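Local atomic coordinates of PhnB protein (Bacillus cereus, PDB entry 3OMS), a protein that is of unproven function but is a putative 3-demethylubiquinone-9 3-methyltransferase of the PhnB type within the glyoxalase superfamily. Residues I37-R42 against H56-L61; T13-E18 against Q64-I69; G19-A24 against C68-V73; M25-S30 against D126-S131. All blocks are in the same frame, centred on the assembly; numbering follows the deposited sequence. Where two conformers were deposited one is given.

Interaction 1 (I37-R42 against H56-L61); sequences IVSISR and HATFTL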
loop_
_atom_site.group_PDB
_atom_site.type_symbol
_atom_site.label_atom_id
_atom_site.label_comp_id
_atom_site.label_asym_id
_atom_site.label_seq_id
_atom_site.Cartn_x
_atom_site.Cartn_y
_atom_site.Cartn_z
ATOM N N ILE A 37 6.260 -0.113 -17.333
ATOM C CA ILE A 37 7.398 0.442 -16.650
ATOM C C ILE A 37 7.661 1.834 -17.212
ATOM O O ILE A 37 7.619 2.027 -18.411
ATOM C CB ILE A 37 8.636 -0.458 -16.733
ATOM C CG1 ILE A 37 8.322 -1.798 -15.983
ATOM C CG2 ILE A 37 9.814 0.225 -16.046
ATOM C CD1 ILE A 37 9.313 -2.855 -16.196
ATOM N N VAL A 38 7.778 2.803 -16.307
ATOM C CA VAL A 38 8.043 4.211 -16.648
ATOM C C VAL A 38 9.548 4.524 -16.629
ATOM O O VAL A 38 10.103 5.102 -17.588
ATOM C CB VAL A 38 7.255 5.209 -15.714
ATOM C CG1 VAL A 38 7.695 6.654 -15.990
ATOM C CG2 VAL A 38 5.731 5.073 -15.969
ATOM N N SER A 39 10.189 4.182 -15.509
ATOM C CA SER A 39 11.609 4.471 -15.290
ATOM C C SER A 39 12.216 3.404 -14.419
ATOM O O SER A 39 11.528 2.836 -13.548
ATOM C CB SER A 39 11.812 5.842 -14.642
ATOM O OG SER A 39 11.166 5.961 -13.385
ATOM N N ILE A 40 13.495 3.122 -14.623
ATOM C CA ILE A 40 14.171 2.114 -13.778
ATOM C C ILE A 40 15.647 2.434 -13.736
ATOM O O ILE A 40 16.262 2.673 -14.794
ATOM C CB ILE A 40 13.932 0.666 -14.309
ATOM C CG1 ILE A 40 14.729 -0.374 -13.485
ATOM C CG2 ILE A 40 14.322 0.568 -15.819
ATOM C CD1 ILE A 40 14.275 -1.824 -13.678
ATOM N N SER A 41 16.221 2.527 -12.535
ATOM C CA SER A 41 17.681 2.618 -12.400
ATOM C C SER A 41 18.163 1.446 -11.552
ATOM O O SER A 41 17.472 1.014 -10.619
ATOM C CB SER A 41 18.115 3.947 -11.786
ATOM O OG SER A 41 17.336 4.215 -10.642
ATOM N N ARG A 42 19.329 0.906 -11.927
ATOM C CA ARG A 42 19.892 -0.314 -11.352
ATOM C C ARG A 42 21.292 -0.057 -10.837
ATOM O O ARG A 42 22.029 0.729 -11.424
ATOM C CB ARG A 42 19.997 -1.388 -12.423
ATOM C CG ARG A 42 18.691 -1.721 -13.095
ATOM C CD ARG A 42 18.852 -2.905 -14.022
ATOM N NE ARG A 42 17.635 -3.159 -14.789
ATOM C CZ ARG A 42 17.330 -2.563 -15.946
ATOM N NH1 ARG A 42 18.130 -1.643 -16.458
ATOM N NH2 ARG A 42 16.201 -2.877 -16.591
ATOM N N HIS A 56 15.786 2.476 -7.919
ATOM C CA HIS A 56 14.425 2.986 -7.865
ATOM C C HIS A 56 13.779 2.695 -9.209
ATOM O O HIS A 56 14.470 2.720 -10.231
ATOM C CB HIS A 56 14.397 4.488 -7.521
ATOM C CG HIS A 56 15.120 5.370 -8.496
ATOM N ND1 HIS A 56 14.560 5.777 -9.690
ATOM C CD2 HIS A 56 16.344 5.950 -8.439
ATOM C CE1 HIS A 56 15.415 6.554 -10.334
ATOM N NE2 HIS A 56 16.505 6.676 -9.596
ATOM N N ALA A 57 12.482 2.414 -9.187
ATOM C CA ALA A 57 11.687 2.246 -10.408
ATOM C C ALA A 57 10.269 2.749 -10.181
ATOM O O ALA A 57 9.718 2.625 -9.060
ATOM C CB ALA A 57 11.676 0.767 -10.859
ATOM N N THR A 58 9.685 3.319 -11.243
ATOM C CA THR A 58 8.292 3.779 -11.265
ATOM C C THR A 58 7.595 3.032 -12.360
ATOM O O THR A 58 8.137 2.850 -13.442
ATOM C CB THR A 58 8.180 5.274 -11.523
ATOM O OG1 THR A 58 8.803 5.972 -10.444
ATOM C CG2 THR A 58 6.695 5.752 -11.733
ATOM N N PHE A 59 6.385 2.552 -12.070
ATOM C CA PHE A 59 5.571 1.865 -13.069
ATOM C C PHE A 59 4.138 2.205 -12.860
ATOM O O PHE A 59 3.754 2.656 -11.767
ATOM C CB PHE A 59 5.761 0.353 -13.003
ATOM C CG PHE A 59 5.395 -0.275 -11.696
ATOM C CD1 PHE A 59 4.256 -1.107 -11.584
ATOM C CD2 PHE A 59 6.247 -0.158 -10.580
ATOM C CE1 PHE A 59 3.952 -1.751 -10.380
ATOM C CE2 PHE A 59 5.907 -0.784 -9.360
ATOM C CZ PHE A 59 4.760 -1.582 -9.269
ATOM N N THR A 60 3.308 1.967 -13.876
ATOM C CA THR A 60 1.888 2.202 -13.725
ATOM C C THR A 60 1.133 0.848 -13.721
ATOM O O THR A 60 1.561 -0.123 -14.340
ATOM C CB THR A 60 1.331 3.077 -14.825
ATOM O OG1 THR A 60 1.617 2.457 -16.103
ATOM C CG2 THR A 60 1.893 4.488 -14.742
ATOM N N LEU A 61 0.037 0.806 -12.961
ATOM C CA LEU A 61 -0.953 -0.234 -13.071
ATOM C C LEU A 61 -2.272 0.449 -13.383
ATOM O O LEU A 61 -2.787 1.272 -12.594
ATOM C CB LEU A 61 -0.998 -1.055 -11.777
ATOM C CG LEU A 61 0.262 -1.806 -11.297
ATOM C CD1 LEU A 61 0.004 -2.511 -9.949
ATOM C CD2 LEU A 61 0.834 -2.808 -12.363
HETATM O O HOH W 1 12.551 5.566 -11.233
#
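I37-R42 and H56-L61 run antiparallel, their axes 4.5 Å apart and 177° between directions, and the register slips by one where V38 and S39 both face T58. That is a classic beta bulge: T58 O accepts from V38 N at 2.9 Å and from S39 N at 3.2 Å, both donors on the same face of the carbonyl plane. S39 O takes the return bond from T58 N, and beyond it S41 N reaches H56 O at 2.9 Å in a nearly straight hydrogen bond (N-H...O 174°). I40 and A57 form a non-hydrogen-bonded pair whose CB atoms touch at 4.1 Å; with I37 and F59 they point to the sheet face that packs on helix 21-29. S39, S41, H56 and T58 occupy the other face, where S39 OG passes alongside T58 CB at 3.6 Å. With chi1 at 60°, the H56 imidazole leans toward the neighbouring strand 37-42 and presents a face to S41 CB, a CH-pi contact of 4.1 Å to the centroid. Both have alternate conformers, so this is less certain than the backbone bonds. Apolar groups thus face the helix and polar ones turn away, while T58 O, gripped by two successive N-H groups, fixes the bulge.

Interaction 2 (T13-E18 against Q64-I69); sequences TFLMFE and QEFMCI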
loop_
_atom_site.group_PDB
_atom_site.type_symbol
_atom_site.label_atom_id
_atom_site.label_comp_id
_atom_site.label_asym_id
_atom_site.label_seq_id
_atom_site.Cartn_x
_atom_site.Cartn_y
_atom_site.Cartn_z
ATOM N N THR A 13 1.841 4.436 -3.722
ATOM C CA THR A 13 2.143 3.196 -3.016
ATOM C C THR A 13 3.513 2.641 -3.472
ATOM O O THR A 13 3.803 2.609 -4.671
ATOM C CB THR A 13 0.929 2.198 -3.188
ATOM O OG1 THR A 13 -0.209 2.844 -2.598
ATOM C CG2 THR A 13 1.247 0.871 -2.487
ATOM N N PHE A 14 4.361 2.248 -2.498
ATOM C CA PHE A 14 5.801 2.081 -2.654
ATOM C C PHE A 14 6.155 0.702 -2.071
ATOM O O PHE A 14 5.915 0.405 -0.865
ATOM C CB PHE A 14 6.525 3.167 -1.885
ATOM C CG PHE A 14 8.033 3.237 -2.078
ATOM C CD1 PHE A 14 8.607 4.348 -2.695
ATOM C CD2 PHE A 14 8.886 2.269 -1.522
ATOM C CE1 PHE A 14 9.970 4.467 -2.830
ATOM C CE2 PHE A 14 10.253 2.398 -1.648
ATOM C CZ PHE A 14 10.783 3.535 -2.309
ATOM N N LEU A 15 6.693 -0.157 -2.937
ATOM C CA LEU A 15 7.008 -1.522 -2.569
ATOM C C LEU A 15 8.526 -1.734 -2.459
ATOM O O LEU A 15 9.288 -1.438 -3.388
ATOM C CB LEU A 15 6.368 -2.489 -3.582
ATOM C CG LEU A 15 4.844 -2.699 -3.574
ATOM C CD1 LEU A 15 3.994 -1.458 -3.952
ATOM C CD2 LEU A 15 4.509 -3.873 -4.521
HETATM N N MSE A 16 8.969 -2.258 -1.300
HETATM C CA MSE A 16 10.337 -2.557 -1.079
HETATM C C MSE A 16 10.581 -4.077 -1.084
HETATM O O MSE A 16 10.134 -4.796 -0.167
HETATM C CB MSE A 16 10.780 -1.949 0.251
HETATM C CG MSE A 16 12.247 -2.155 0.569
HETATM SE SE MSE A 16 12.822 -1.100 2.111
HETATM C CE MSE A 16 11.735 -1.991 3.395
ATOM N N PHE A 17 11.317 -4.501 -2.113
ATOM C CA PHE A 17 11.730 -5.867 -2.362
ATOM C C PHE A 17 13.176 -6.035 -1.913
ATOM O O PHE A 17 13.837 -5.056 -1.516
ATOM C CB PHE A 17 11.575 -6.202 -3.879
ATOM C CG PHE A 17 10.180 -6.181 -4.376
ATOM C CD1 PHE A 17 9.397 -7.314 -4.331
ATOM C CD2 PHE A 17 9.636 -5.031 -4.957
ATOM C CE1 PHE A 17 8.068 -7.290 -4.832
ATOM C CE2 PHE A 17 8.354 -4.989 -5.425
ATOM C CZ PHE A 17 7.543 -6.151 -5.367
ATOM N N GLU A 18 13.681 -7.281 -1.915
ATOM C CA GLU A 18 15.109 -7.534 -1.647
ATOM C C GLU A 18 15.785 -8.316 -2.789
ATOM O O GLU A 18 16.518 -9.286 -2.551
ATOM C CB GLU A 18 15.307 -8.257 -0.282
ATOM C CG GLU A 18 14.859 -7.364 0.893
ATOM C CD GLU A 18 15.056 -7.960 2.269
ATOM O OE1 GLU A 18 15.484 -9.137 2.390
ATOM O OE2 GLU A 18 14.799 -7.197 3.228
ATOM N N GLN A 64 -2.210 4.175 -12.852
ATOM C CA GLN A 64 -1.841 4.643 -11.512
ATOM C C GLN A 64 -0.373 4.352 -11.268
ATOM O O GLN A 64 0.064 3.252 -11.491
ATOM C CB GLN A 64 -2.678 3.944 -10.439
ATOM C CG GLN A 64 -2.350 4.348 -8.994
ATOM C CD GLN A 64 -3.208 3.616 -7.951
ATOM O OE1 GLN A 64 -4.129 2.872 -8.300
ATOM N NE2 GLN A 64 -2.876 3.794 -6.672
ATOM N N GLU A 65 0.369 5.338 -10.811
ATOM C CA GLU A 65 1.789 5.148 -10.568
ATOM C C GLU A 65 2.008 4.408 -9.264
ATOM O O GLU A 65 1.329 4.701 -8.267
ATOM C CB GLU A 65 2.569 6.463 -10.517
ATOM C CG GLU A 65 2.817 7.122 -11.860
ATOM C CD GLU A 65 3.404 8.540 -11.730
ATOM O OE1 GLU A 65 4.085 8.851 -10.716
ATOM O OE2 GLU A 65 3.162 9.363 -12.641
ATOM N N PHE A 66 2.947 3.473 -9.312
ATOM C CA PHE A 66 3.524 2.748 -8.182
ATOM C C PHE A 66 5.036 2.918 -8.239
ATOM O O PHE A 66 5.596 3.190 -9.301
ATOM C CB PHE A 66 3.122 1.286 -8.231
ATOM C CG PHE A 66 1.659 1.089 -7.970
ATOM C CD1 PHE A 66 1.204 0.778 -6.665
ATOM C CD2 PHE A 66 0.729 1.315 -8.963
ATOM C CE1 PHE A 66 -0.122 0.665 -6.407
ATOM C CE2 PHE A 66 -0.632 1.195 -8.705
ATOM C CZ PHE A 66 -1.067 0.880 -7.428
HETATM N N MSE A 67 5.694 2.827 -7.083
HETATM C CA MSE A 67 7.123 2.829 -7.013
HETATM C C MSE A 67 7.624 1.549 -6.368
HETATM O O MSE A 67 6.951 0.927 -5.498
HETATM C CB MSE A 67 7.585 4.047 -6.237
HETATM C CG MSE A 67 7.333 5.344 -6.939
HETATM SE SE MSE A 67 7.491 6.825 -5.700
HETATM C CE MSE A 67 9.386 6.887 -5.568
ATOM N N CYS A 68 8.834 1.137 -6.758
ATOM C CA CYS A 68 9.506 0.044 -6.033
ATOM C C CYS A 68 10.986 0.236 -6.016
ATOM O O CYS A 68 11.545 1.028 -6.777
ATOM C CB CYS A 68 9.120 -1.338 -6.615
ATOM S SG CYS A 68 9.689 -1.601 -8.320
ATOM N N ILE A 69 11.626 -0.450 -5.059
ATOM C CA ILE A 69 13.054 -0.553 -4.976
ATOM C C ILE A 69 13.449 -1.980 -4.592
ATOM O O ILE A 69 12.616 -2.718 -4.071
ATOM C CB ILE A 69 13.665 0.385 -3.900
ATOM C CG1 ILE A 69 13.294 -0.096 -2.475
ATOM C CG2 ILE A 69 13.282 1.862 -4.116
ATOM C CD1 ILE A 69 13.873 0.735 -1.348
HETATM O O HOH W 2 0.042 4.292 -5.929
#
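Strands 11-17 and 64-70 form the parallel pair at one side of a four-stranded mixed sheet, with F14 opposite M67, L15 opposite C68 and M16 opposite I69. Four backbone bonds alternate: M67 N to T13 O (3.1 Å), L15 N to M67 O (2.8 Å), I69 N to L15 O and F17 N to I69 O. One sheet face carries F14, M16, M67 and I69. F14 CG lies anti to the backbone N (chi1 -173°), swinging the ring between its two neighbours on the adjacent strand. M67 CB meets F14 CD1 at 3.7 Å, and the selenium of M67, a selenomethionine, sits beside the ring edge, 5.3 Å from its centroid, a Met-aromatic contact. I69 CG2 closes on F14 CZ at 3.5 Å, while I69 CD1 lies in the ring plane at its edge and touches M16 CG. On the opposite face T13 CB runs alongside F66 CE1 at 3.7 Å, and C68 CB reaches F17 CE2 at 3.9 Å. T13, F14 and L15 also pair antiparallel with a strand of the second subunit, continuing the sheet. A parallel first and last strand, strand order 1-4-3-2, is typical of the βαβββ module of the glyoxalase fold.

Interaction 3 (G19-A24 against C68-V73); sequences GKAEEA and CIDSYV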
loop_
_atom_site.group_PDB
_atom_site.type_symbol
_atom_site.label_atom_id
_atom_site.label_comp_id
_atom_site.label_asym_id
_atom_site.label_seq_id
_atom_site.Cartn_x
_atom_site.Cartn_y
_atom_site.Cartn_z
ATOM N N GLY A 19 15.556 -7.880 -4.023
ATOM C CA GLY A 19 16.187 -8.519 -5.181
ATOM C C GLY A 19 15.234 -8.868 -6.294
ATOM O O GLY A 19 15.678 -9.165 -7.377
ATOM N N LYS A 20 13.941 -8.824 -6.043
ATOM C CA LYS A 20 12.942 -9.227 -7.031
ATOM C C LYS A 20 12.115 -8.067 -7.649
ATOM O O LYS A 20 11.129 -8.341 -8.344
ATOM C CB LYS A 20 11.994 -10.248 -6.393
ATOM C CG LYS A 20 12.722 -11.492 -5.784
ATOM C CD LYS A 20 12.722 -12.611 -6.729
ATOM C CE LYS A 20 13.444 -13.873 -6.121
ATOM N NZ LYS A 20 14.248 -14.514 -7.173
ATOM N N ALA A 21 12.503 -6.810 -7.406
ATOM C CA ALA A 21 11.675 -5.663 -7.821
ATOM C C ALA A 21 11.392 -5.725 -9.328
ATOM O O ALA A 21 10.261 -5.553 -9.781
ATOM C CB ALA A 21 12.338 -4.317 -7.466
ATOM N N GLU A 22 12.452 -5.927 -10.111
ATOM C CA GLU A 22 12.324 -5.817 -11.555
ATOM C C GLU A 22 11.445 -6.956 -12.078
ATOM O O GLU A 22 10.530 -6.717 -12.887
ATOM C CB GLU A 22 13.676 -5.799 -12.246
ATOM C CG GLU A 22 13.511 -5.564 -13.789
ATOM C CD GLU A 22 14.776 -5.193 -14.504
ATOM O OE1 GLU A 22 15.851 -5.065 -13.856
ATOM O OE2 GLU A 22 14.695 -5.003 -15.744
ATOM N N GLU A 23 11.708 -8.192 -11.612
ATOM C CA GLU A 23 10.872 -9.315 -11.997
ATOM C C GLU A 23 9.405 -9.066 -11.610
ATOM O O GLU A 23 8.482 -9.356 -12.372
ATOM C CB GLU A 23 11.390 -10.595 -11.332
ATOM C CG GLU A 23 10.682 -11.889 -11.730
ATOM C CD GLU A 23 11.104 -13.022 -10.769
ATOM O OE1 GLU A 23 12.290 -13.373 -10.774
ATOM O OE2 GLU A 23 10.286 -13.484 -9.980
ATOM N N ALA A 24 9.204 -8.531 -10.413
ATOM C CA ALA A 24 7.865 -8.309 -9.883
ATOM C C ALA A 24 7.124 -7.298 -10.698
ATOM O O ALA A 24 5.964 -7.519 -11.114
ATOM C CB ALA A 24 7.944 -7.848 -8.394
ATOM N N CYS A 68 8.834 1.137 -6.758
ATOM C CA CYS A 68 9.506 0.044 -6.033
ATOM C C CYS A 68 10.986 0.236 -6.016
ATOM O O CYS A 68 11.545 1.028 -6.777
ATOM C CB CYS A 68 9.120 -1.338 -6.615
ATOM S SG CYS A 68 9.689 -1.601 -8.320
ATOM N N ILE A 69 11.626 -0.450 -5.059
ATOM C CA ILE A 69 13.054 -0.553 -4.976
ATOM C C ILE A 69 13.449 -1.980 -4.592
ATOM O O ILE A 69 12.616 -2.718 -4.071
ATOM C CB ILE A 69 13.665 0.385 -3.900
ATOM C CG1 ILE A 69 13.294 -0.096 -2.475
ATOM C CG2 ILE A 69 13.282 1.862 -4.116
ATOM C CD1 ILE A 69 13.873 0.735 -1.348
ATOM N N ASP A 70 14.738 -2.317 -4.798
ATOM C CA ASP A 70 15.393 -3.451 -4.139
ATOM C C ASP A 70 16.230 -2.869 -3.030
ATOM O O ASP A 70 17.233 -2.137 -3.269
ATOM C CB ASP A 70 16.282 -4.242 -5.103
ATOM C CG ASP A 70 15.503 -5.115 -6.035
ATOM O OD1 ASP A 70 14.571 -5.794 -5.585
ATOM O OD2 ASP A 70 15.858 -5.185 -7.241
ATOM N N SER A 71 15.808 -3.138 -1.799
ATOM C CA SER A 71 16.547 -2.678 -0.637
ATOM C C SER A 71 18.031 -3.143 -0.607
ATOM O O SER A 71 18.318 -4.322 -0.763
ATOM C CB SER A 71 15.875 -3.154 0.643
ATOM O OG SER A 71 16.638 -2.667 1.727
ATOM N N TYR A 72 18.962 -2.224 -0.382
ATOM C CA TYR A 72 20.380 -2.647 -0.200
ATOM C C TYR A 72 20.687 -3.205 1.202
ATOM O O TYR A 72 21.818 -3.595 1.480
ATOM C CB TYR A 72 21.366 -1.538 -0.592
ATOM C CG TYR A 72 21.359 -0.329 0.299
ATOM C CD1 TYR A 72 22.203 -0.253 1.400
ATOM C CD2 TYR A 72 20.521 0.744 0.036
ATOM C CE1 TYR A 72 22.221 0.860 2.209
ATOM C CE2 TYR A 72 20.521 1.872 0.838
ATOM C CZ TYR A 72 21.372 1.922 1.933
ATOM O OH TYR A 72 21.396 3.029 2.750
ATOM N N VAL A 73 19.685 -3.239 2.071
ATOM C CA VAL A 73 19.813 -3.781 3.423
ATOM C C VAL A 73 18.824 -4.916 3.550
ATOM O O VAL A 73 17.684 -4.775 3.113
ATOM C CB VAL A 73 19.398 -2.711 4.456
ATOM C CG1 VAL A 73 19.248 -3.330 5.871
ATOM C CG2 VAL A 73 20.374 -1.540 4.437
HETATM O O HOH W 3 15.057 -6.610 -9.359
#
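The D70 carboxylate is approached by backbone N-H groups from two directions: G19 N stands above its plane, 65° out of it, whereas A21 N comes in on the syn side of OD1, only 20° from the plane. Both bond to D70 OD1, at 2.8 Å from G19 N and 2.9 Å from A21 N. This ties the start of helix 21-29, with K20 at the N-cap position, to the end of strand 64-70 in the βαβββ module. D70 CG is anti to the carbonyl carbon (chi1 -76°), turning the carboxylate toward the backbone N-H groups of the turn leading into the helix. A negative charge placed here would probably be favoured by the helix dipole. K20 N is close to OD1, but its angle is poor and no bond is made. A21 CB lies 3.3 Å from D70 OD1 and makes an apolar contact of 3.9 Å with C68 SG, so the helix's first turn rests against the strand. The other oxygen, OD2, accepts from V54 N on the neighbouring strand 54-61, so the two oxygens join helix, strand 64-70 and strand 54-61. One water, which accepts from E22 N at 2.8 Å, sits 2.7 Å from D70 OD2.

Interaction 4 (M25-S30 against D126-S131); sequences MNFYTS and DKYGVS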
loop_
_atom_site.group_PDB
_atom_site.type_symbol
_atom_site.label_atom_id
_atom_site.label_comp_id
_atom_site.label_asym_id
_atom_site.label_seq_id
_atom_site.Cartn_x
_atom_site.Cartn_y
_atom_site.Cartn_z
HETATM N N MSE A 25 7.817 -6.193 -11.018
HETATM C CA MSE A 25 7.244 -5.165 -11.859
HETATM C C MSE A 25 6.876 -5.651 -13.247
HETATM O O MSE A 25 5.802 -5.348 -13.773
HETATM C CB MSE A 25 8.262 -4.018 -11.988
HETATM C CG MSE A 25 7.797 -2.799 -12.570
HETATM SE SE MSE A 25 9.122 -1.380 -12.011
HETATM C CE MSE A 25 10.738 -2.232 -12.769
ATOM N N ASN A 26 7.781 -6.399 -13.866
ATOM C CA ASN A 26 7.471 -6.989 -15.164
ATOM C C ASN A 26 6.230 -7.890 -15.089
ATOM O O ASN A 26 5.378 -7.881 -15.991
ATOM C CB ASN A 26 8.715 -7.700 -15.751
ATOM C CG ASN A 26 9.689 -6.692 -16.408
ATOM O OD1 ASN A 26 9.404 -6.159 -17.449
ATOM N ND2 ASN A 26 10.787 -6.431 -15.784
ATOM N N PHE A 27 6.105 -8.630 -13.994
ATOM C CA PHE A 27 4.936 -9.499 -13.772
ATOM C C PHE A 27 3.686 -8.682 -13.610
ATOM O O PHE A 27 2.706 -8.908 -14.333
ATOM C CB PHE A 27 5.179 -10.374 -12.540
ATOM C CG PHE A 27 4.010 -11.254 -12.165
ATOM C CD1 PHE A 27 3.442 -12.120 -13.086
ATOM C CD2 PHE A 27 3.540 -11.260 -10.860
ATOM C CE1 PHE A 27 2.391 -12.981 -12.715
ATOM C CE2 PHE A 27 2.514 -12.104 -10.476
ATOM C CZ PHE A 27 1.935 -12.955 -11.390
ATOM N N TYR A 28 3.721 -7.669 -12.739
ATOM C CA TYR A 28 2.499 -6.892 -12.435
ATOM C C TYR A 28 1.993 -6.117 -13.644
ATOM O O TYR A 28 0.799 -6.073 -13.922
ATOM C CB TYR A 28 2.735 -5.915 -11.287
ATOM C CG TYR A 28 3.077 -6.581 -9.968
ATOM C CD1 TYR A 28 2.645 -7.897 -9.654
ATOM C CD2 TYR A 28 3.797 -5.895 -9.015
ATOM C CE1 TYR A 28 2.970 -8.454 -8.441
ATOM C CE2 TYR A 28 4.147 -6.443 -7.848
ATOM C CZ TYR A 28 3.731 -7.727 -7.537
ATOM O OH TYR A 28 4.079 -8.188 -6.302
ATOM N N THR A 29 2.906 -5.512 -14.383
ATOM C CA THR A 29 2.491 -4.713 -15.512
ATOM C C THR A 29 1.910 -5.593 -16.641
ATOM O O THR A 29 1.257 -5.080 -17.526
ATOM C CB THR A 29 3.606 -3.834 -16.075
ATOM O OG1 THR A 29 4.713 -4.645 -16.413
ATOM C CG2 THR A 29 4.058 -2.766 -15.083
ATOM N N SER A 30 2.124 -6.904 -16.601
ATOM C CA SER A 30 1.493 -7.813 -17.579
ATOM C C SER A 30 0.031 -8.198 -17.271
ATOM O O SER A 30 -0.652 -8.807 -18.127
ATOM C CB SER A 30 2.320 -9.098 -17.690
ATOM O OG SER A 30 2.028 -10.023 -16.625
ATOM N N ASP A 126 0.841 -12.987 -3.318
ATOM C CA ASP A 126 1.506 -13.491 -4.510
ATOM C C ASP A 126 2.870 -14.121 -4.147
ATOM O O ASP A 126 3.278 -14.193 -2.968
ATOM C CB ASP A 126 1.569 -12.397 -5.584
ATOM C CG ASP A 126 2.517 -11.271 -5.220
ATOM O OD1 ASP A 126 3.354 -11.509 -4.304
ATOM O OD2 ASP A 126 2.429 -10.202 -5.888
ATOM N N LYS A 127 3.563 -14.613 -5.151
ATOM C CA LYS A 127 4.829 -15.306 -4.950
ATOM C C LYS A 127 5.884 -14.420 -4.276
ATOM O O LYS A 127 6.903 -14.919 -3.815
ATOM C CB LYS A 127 5.382 -15.855 -6.269
ATOM C CG LYS A 127 5.853 -14.826 -7.306
ATOM C CD LYS A 127 6.400 -15.478 -8.566
ATOM C CE LYS A 127 5.300 -16.032 -9.493
ATOM N NZ LYS A 127 4.371 -15.082 -10.194
ATOM N N TYR A 128 5.694 -13.103 -4.330
ATOM C CA TYR A 128 6.625 -12.175 -3.690
ATOM C C TYR A 128 6.215 -11.829 -2.280
ATOM O O TYR A 128 6.931 -11.103 -1.594
ATOM C CB TYR A 128 6.770 -10.896 -4.567
ATOM C CG TYR A 128 7.132 -11.200 -6.001
ATOM C CD1 TYR A 128 8.412 -11.628 -6.333
ATOM C CD2 TYR A 128 6.182 -11.129 -7.021
ATOM C CE1 TYR A 128 8.745 -11.960 -7.629
ATOM C CE2 TYR A 128 6.505 -11.445 -8.280
ATOM C CZ TYR A 128 7.786 -11.864 -8.595
ATOM O OH TYR A 128 8.098 -12.206 -9.891
ATOM N N GLY A 129 5.027 -12.268 -1.858
ATOM C CA GLY A 129 4.491 -11.960 -0.568
ATOM C C GLY A 129 3.543 -10.764 -0.523
ATOM O O GLY A 129 2.967 -10.474 0.543
ATOM N N VAL A 130 3.338 -10.112 -1.660
ATOM C CA VAL A 130 2.457 -8.949 -1.760
ATOM C C VAL A 130 0.991 -9.390 -1.733
ATOM O O VAL A 130 0.624 -10.365 -2.422
ATOM C CB VAL A 130 2.703 -8.129 -3.040
ATOM C CG1 VAL A 130 1.614 -6.977 -3.183
ATOM C CG2 VAL A 130 4.105 -7.549 -2.993
ATOM N N SER A 131 0.185 -8.752 -0.879
ATOM C CA SER A 131 -1.214 -9.189 -0.662
ATOM C C SER A 131 -2.171 -8.448 -1.608
ATOM O O SER A 131 -2.196 -7.170 -1.681
ATOM C CB SER A 131 -1.618 -8.932 0.759
ATOM O OG SER A 131 -2.739 -9.696 1.166
#
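K127 sets its ammonium group over the face of the F27 ring: NZ is 3.6 Å from the centroid and 21° off the ring normal, a cation-pi contact made from one side of the ring and offset toward its rim. The two side chains come from opposite directions, and the lysine reaches this place because its chain bends at chi3 and chi4; its CG meanwhile lies over a face of the Y128 ring. F27 in turn brings CD2 to the edge of Y128, in that ring's plane, 3.9 Å from CE2.

Beside this pair a buried polar link crosses the contact. Y28 OH donates to the syn lone pair of D126 OD2 at 2.6 Å; the phenol ring and carboxylate planes are only 19° apart, and OD2 lies at the ring edge near its plane. V130 CG2 approaches the same hydroxyl at 3.4 Å. Helix 21-29 belongs to the first βαβββ half of the chain, and D126-S131 lies in the second half, between strands 121-125 and 131-136, so the contact connects the two modules. D126 also organises its own turn: a type I turn runs from D126 to G129, and OD1 accepts from Y128 N (2.8 Å), an Asx turn, and from V130 N (3.0 Å), the donors lying on opposite faces of the carboxylate plane. W132 NE1 adds a further bond to OD2, so both oxygens of this buried carboxylate are held. The Y128 hydroxyl bonds to E23 on the same helix.

Interactions 1, 2 and 3 share the sheet ordered 11-17, 64-70, 54-61, 37-42: interaction 1 builds the hairpin 37-42/54-61, interaction 2 pairs the first and last strands, and interaction 3 ties helix 21-29 to strand 64-70, sharing C68 and I69 with interaction 2. Their centres lie about 9 to 11 Å apart. Along the chain, interaction 1 is nested inside the other three, whereas interaction 4 crosses interactions 2 and 3. A57 O and F59 O bond to C68 N and F66 N, and R42 forms a salt bridge with E22, so sheet and helix form one module. Interaction 4, its centre about 11 to 14 Å from theirs, uses the same helix to reach the second module.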